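Local coordinates for protein putative esterase (Uncultured bacterium, PDB 7C4D) that probably hydrolyses carboxylic esters, as a marine bacterial esterase of the alpha/beta hydrolase fold, at residues A[78-81]-A[82-85]; A[68-71]-A[72-75]. One frame throughout, in Å; residues are numbered along the deposited sequence.

Both interactions involve helix 71-84, and together they illustrate how side chains work at the start and along the last turns of a helix. Interaction 2 sets the N-terminal start, where a serine N-cap and an aspartate Asx turn lead the loop into the first turn; interaction 1 takes up the last turns. Their centres lie about 14 Å apart, and they follow one another along the chain, with no side-chain contact between them. In interaction 2, Tyr71 packs on Lys100 and Thr101 of helix 97-108. It also lies near, without touching, the presumed nucleophile elbow around Ser96, and its side chain comes within about 6 Å of a bound acetate, probably from the crystallisation liquor. Interaction 1 lies about 17 Å from the chain centre.

Interaction 1: A[78-81]-A[82-85]; sequences LHEF and IKSQ
The backbone O of Glu80 takes a nearly straight hydrogen bond from Ser84 N, 2.9 Å long, the shortest of three successive i to i+4 bonds along the last turns of helix 71-84. Ile82 N to Leu78 O and Lys83 N to His79 O are the other two. Outside this ladder, Lys83 runs across the His79 ring and alongside Glu80. Its chain is extended beyond CG, which lays CE over one face of the His79 ring, 3.6 Å from the centroid and displaced toward the rim, a CH-pi contact. The same extension brings NZ to Glu80 OE1, a salt bridge of 3.3 Å on the syn side of the carboxylate, 33° out of its plane. His79 ND1 is itself hydrogen-bonded to Glu76. One turn beyond Phe81, Gln85 has CG anti to its carbonyl carbon (chi1 -71°), which sets CG over a face of the Phe81 ring, 3.9 Å from the centroid. On the inner side, Leu78 CD1 and Ile82 CD1 meet at 3.8 Å. Those two side chains pack on Ile27 of strand 25-29 and Phe105 of helix 97-108, while Phe81 lies against Ile55 of strand 51-55 and meets Phe16 edge-to-face.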
loop_
_atom_site.group_PDB
_atom_site.type_symbol
_atom_site.label_atom_id
_atom_site.label_comp_id
_atom_site.label_asym_id
_atom_site.label_seq_id
_atom_site.Cartn_x
_atom_site.Cartn_y
_atom_site.Cartn_z
ATOM N N LEU A 78 -11.769 -4.317 1.619
ATOM C CA LEU A 78 -11.741 -3.248 2.607
ATOM C C LEU A 78 -13.130 -3.035 3.182
ATOM O O LEU A 78 -13.283 -3.003 4.409
ATOM C CB LEU A 78 -11.162 -1.954 2.006
ATOM C CG LEU A 78 -11.026 -0.786 2.990
ATOM C CD1 LEU A 78 -10.250 -1.196 4.257
ATOM C CD2 LEU A 78 -10.358 0.399 2.300
ATOM N N HIS A 79 -14.138 -2.909 2.292
ATOM C CA HIS A 79 -15.521 -2.644 2.716
ATOM C C HIS A 79 -16.066 -3.757 3.631
ATOM O O HIS A 79 -16.683 -3.501 4.674
ATOM C CB HIS A 79 -16.416 -2.412 1.491
ATOM C CG HIS A 79 -17.834 -2.107 1.820
ATOM N ND1 HIS A 79 -18.856 -2.344 0.935
ATOM C CD2 HIS A 79 -18.406 -1.568 2.919
ATOM C CE1 HIS A 79 -19.998 -1.975 1.474
ATOM N NE2 HIS A 79 -19.748 -1.493 2.682
ATOM N N GLU A 80 -15.801 -5.011 3.239
ATOM C CA GLU A 80 -16.171 -6.191 4.013
ATOM C C GLU A 80 -15.459 -6.230 5.374
ATOM O O GLU A 80 -16.082 -6.562 6.380
ATOM C CB GLU A 80 -15.841 -7.484 3.250
ATOM C CG GLU A 80 -16.647 -7.690 1.975
ATOM C CD GLU A 80 -18.154 -7.536 2.105
ATOM O OE1 GLU A 80 -18.779 -7.025 1.137
ATOM O OE2 GLU A 80 -18.704 -7.929 3.167
ATOM N N PHE A 81 -14.156 -5.922 5.396
ATOM C CA PHE A 81 -13.406 -5.813 6.643
ATOM C C PHE A 81 -14.048 -4.823 7.617
ATOM O O PHE A 81 -14.208 -5.113 8.812
ATOM C CB PHE A 81 -11.917 -5.549 6.399
ATOM C CG PHE A 81 -11.173 -5.268 7.674
ATOM C CD1 PHE A 81 -10.688 -6.298 8.458
ATOM C CD2 PHE A 81 -11.058 -3.972 8.143
ATOM C CE1 PHE A 81 -10.041 -6.027 9.655
ATOM C CE2 PHE A 81 -10.405 -3.703 9.335
ATOM C CZ PHE A 81 -9.885 -4.730 10.091
ATOM N N ILE A 82 -14.431 -3.651 7.097
ATOM C CA ILE A 82 -15.031 -2.607 7.905
ATOM C C ILE A 82 -16.386 -3.076 8.457
ATOM O O ILE A 82 -16.707 -2.819 9.624
ATOM C CB ILE A 82 -15.048 -1.296 7.077
ATOM C CG1 ILE A 82 -13.620 -0.712 7.020
ATOM C CG2 ILE A 82 -16.033 -0.302 7.645
ATOM C CD1 ILE A 82 -13.338 0.253 5.897
ATOM N N LYS A 83 -17.135 -3.851 7.645
ATOM C CA LYS A 83 -18.404 -4.439 8.065
ATOM C C LYS A 83 -18.174 -5.425 9.204
ATOM O O LYS A 83 -18.783 -5.297 10.260
ATOM C CB LYS A 83 -19.112 -5.218 6.946
ATOM C CG LYS A 83 -19.722 -4.385 5.832
ATOM C CD LYS A 83 -20.101 -5.228 4.629
ATOM C CE LYS A 83 -20.911 -4.462 3.604
ATOM N NZ LYS A 83 -21.255 -5.324 2.451
ATOM N N SER A 84 -17.280 -6.404 8.979
ATOM C CA SER A 84 -17.077 -7.494 9.929
ATOM C C SER A 84 -16.481 -7.040 11.270
ATOM O O SER A 84 -16.439 -7.835 12.194
ATOM C CB SER A 84 -16.292 -8.624 9.342
ATOM O OG SER A 84 -14.917 -8.300 9.226
ATOM N N GLN A 85 -16.041 -5.778 11.389
ATOM C CA GLN A 85 -15.453 -5.245 12.609
ATOM C C GLN A 85 -16.402 -4.210 13.213
ATOM O O GLN A 85 -16.080 -3.615 14.230
ATOM C CB GLN A 85 -14.114 -4.548 12.309
ATOM C CG GLN A 85 -12.977 -5.484 11.944
ATOM C CD GLN A 85 -12.677 -6.418 13.085
ATOM O OE1 GLN A 85 -12.576 -7.623 12.894
ATOM N NE2 GLN A 85 -12.551 -5.867 14.286
#

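Interaction 2: A[68-71]-A[72-75]; sequences DMSY and ESMA
Ser70 and Ser73 grip one another through backbone and side chain at the start of helix 71-84, a compact example of N-capping. Ser70 occupies the N-cap, and its OG accepts from Ser73 N at 3.2 Å. In return Ser73 OG donates to Ser70 O over 2.8 Å, the hydroxyl being turned back by chi1 of 67° to a place between its own backbone N and carbonyl carbon. Ser70 O also takes Met74 N in the carbonyl plane, so this carbonyl is held by two sound bonds, with a weak third from Ser73 N. Tyr71 O continues the ladder with Ala75 N at 2.8 Å.

The aspartate works just ahead of the cap. Asp68 OD1 receives Ser70 N at 3.1 Å, from above the carboxylate plane, an Asx turn; OD2 accepts a weak bond from Ser70 OG and lies 3.4 Å from Ser73 CB. An alanine here is likely to leave Ser70 N without its carboxylate mate and the capping hydroxyl freer to turn.

The apolar contacts gather round Met74, whose chain bends at chi3 (-68°) to bring CE within 3.7 Å of Tyr71 CD1, approaching the ring obliquely. Its SD stands 4.2 Å from Met69 CE, so the Met74 thioether reaches from the first helical turn back to the loop side chain of Met69.

In the fold, Tyr71 leans on helix 97-108, its ring meeting Trp104 and its side chain touching Met97, while its OH bonds to Ile202 O. Met69 packs against Ile195 of helix 192-196 and Ile202 of helix 199-203, joining the loop after strand 51-55 to those two helices.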
loop_
_atom_site.group_PDB
_atom_site.type_symbol
_atom_site.label_atom_id
_atom_site.label_comp_id
_atom_site.label_asym_id
_atom_site.label_seq_id
_atom_site.Cartn_x
_atom_site.Cartn_y
_atom_site.Cartn_z
ATOM N N ASP A 68 -7.871 -12.259 -9.354
ATOM C CA ASP A 68 -8.251 -10.864 -9.513
ATOM C C ASP A 68 -7.694 -10.039 -8.339
ATOM O O ASP A 68 -7.927 -10.354 -7.163
ATOM C CB ASP A 68 -9.776 -10.725 -9.538
ATOM C CG ASP A 68 -10.219 -9.297 -9.758
ATOM O OD1 ASP A 68 -9.503 -8.593 -10.459
ATOM O OD2 ASP A 68 -11.266 -8.906 -9.210
ATOM N N MET A 69 -6.969 -8.977 -8.692
ATOM C CA MET A 69 -6.450 -7.963 -7.788
ATOM C C MET A 69 -6.826 -6.564 -8.279
ATOM O O MET A 69 -6.030 -5.640 -8.162
ATOM C CB MET A 69 -4.923 -8.004 -7.842
ATOM C CG MET A 69 -4.307 -8.800 -6.784
ATOM S SD MET A 69 -2.548 -8.633 -6.999
ATOM C CE MET A 69 -2.222 -7.212 -5.955
ATOM N N SER A 70 -8.015 -6.405 -8.862
ATOM C CA SER A 70 -8.466 -5.101 -9.307
ATOM C C SER A 70 -8.753 -4.231 -8.070
ATOM O O SER A 70 -8.957 -4.784 -6.997
ATOM C CB SER A 70 -9.691 -5.296 -10.148
ATOM O OG SER A 70 -10.833 -5.490 -9.333
ATOM N N TYR A 71 -8.833 -2.898 -8.232
ATOM C CA TYR A 71 -9.013 -1.968 -7.136
ATOM C C TYR A 71 -10.438 -2.103 -6.647
ATOM O O TYR A 71 -10.750 -1.834 -5.482
ATOM C CB TYR A 71 -8.650 -0.540 -7.547
ATOM C CG TYR A 71 -7.161 -0.292 -7.599
ATOM C CD1 TYR A 71 -6.395 -0.448 -6.445
ATOM C CD2 TYR A 71 -6.521 0.161 -8.748
ATOM C CE1 TYR A 71 -5.025 -0.296 -6.451
ATOM C CE2 TYR A 71 -5.151 0.395 -8.757
ATOM C CZ TYR A 71 -4.405 0.151 -7.600
ATOM O OH TYR A 71 -3.057 0.344 -7.474
ATOM N N GLU A 72 -11.290 -2.561 -7.560
ATOM C CA GLU A 72 -12.684 -2.797 -7.225
ATOM C C GLU A 72 -12.754 -3.891 -6.158
ATOM O O GLU A 72 -13.474 -3.760 -5.174
ATOM C CB GLU A 72 -13.449 -3.179 -8.493
ATOM C CG GLU A 72 -14.885 -3.589 -8.258
ATOM C CD GLU A 72 -15.803 -2.439 -7.889
ATOM O OE1 GLU A 72 -16.619 -2.628 -6.966
ATOM O OE2 GLU A 72 -15.705 -1.366 -8.535
ATOM N N SER A 73 -11.992 -4.968 -6.364
ATOM C CA SER A 73 -12.077 -6.143 -5.512
ATOM C C SER A 73 -11.398 -5.847 -4.181
ATOM O O SER A 73 -11.928 -6.230 -3.138
ATOM C CB SER A 73 -11.487 -7.388 -6.172
ATOM O OG SER A 73 -10.086 -7.275 -6.341
ATOM N N MET A 74 -10.239 -5.163 -4.253
ATOM C CA MET A 74 -9.480 -4.759 -3.074
ATOM C C MET A 74 -10.298 -3.791 -2.230
ATOM O O MET A 74 -10.362 -3.979 -1.034
ATOM C CB MET A 74 -8.101 -4.208 -3.447
ATOM C CG MET A 74 -7.208 -5.315 -3.974
ATOM S SD MET A 74 -5.429 -5.116 -4.125
ATOM C CE MET A 74 -5.370 -3.890 -5.426
ATOM N N ALA A 75 -11.051 -2.876 -2.880
ATOM C CA ALA A 75 -11.969 -1.950 -2.222
ATOM C C ALA A 75 -13.062 -2.703 -1.498
ATOM O O ALA A 75 -13.502 -2.284 -0.421
ATOM C CB ALA A 75 -12.585 -0.982 -3.206
#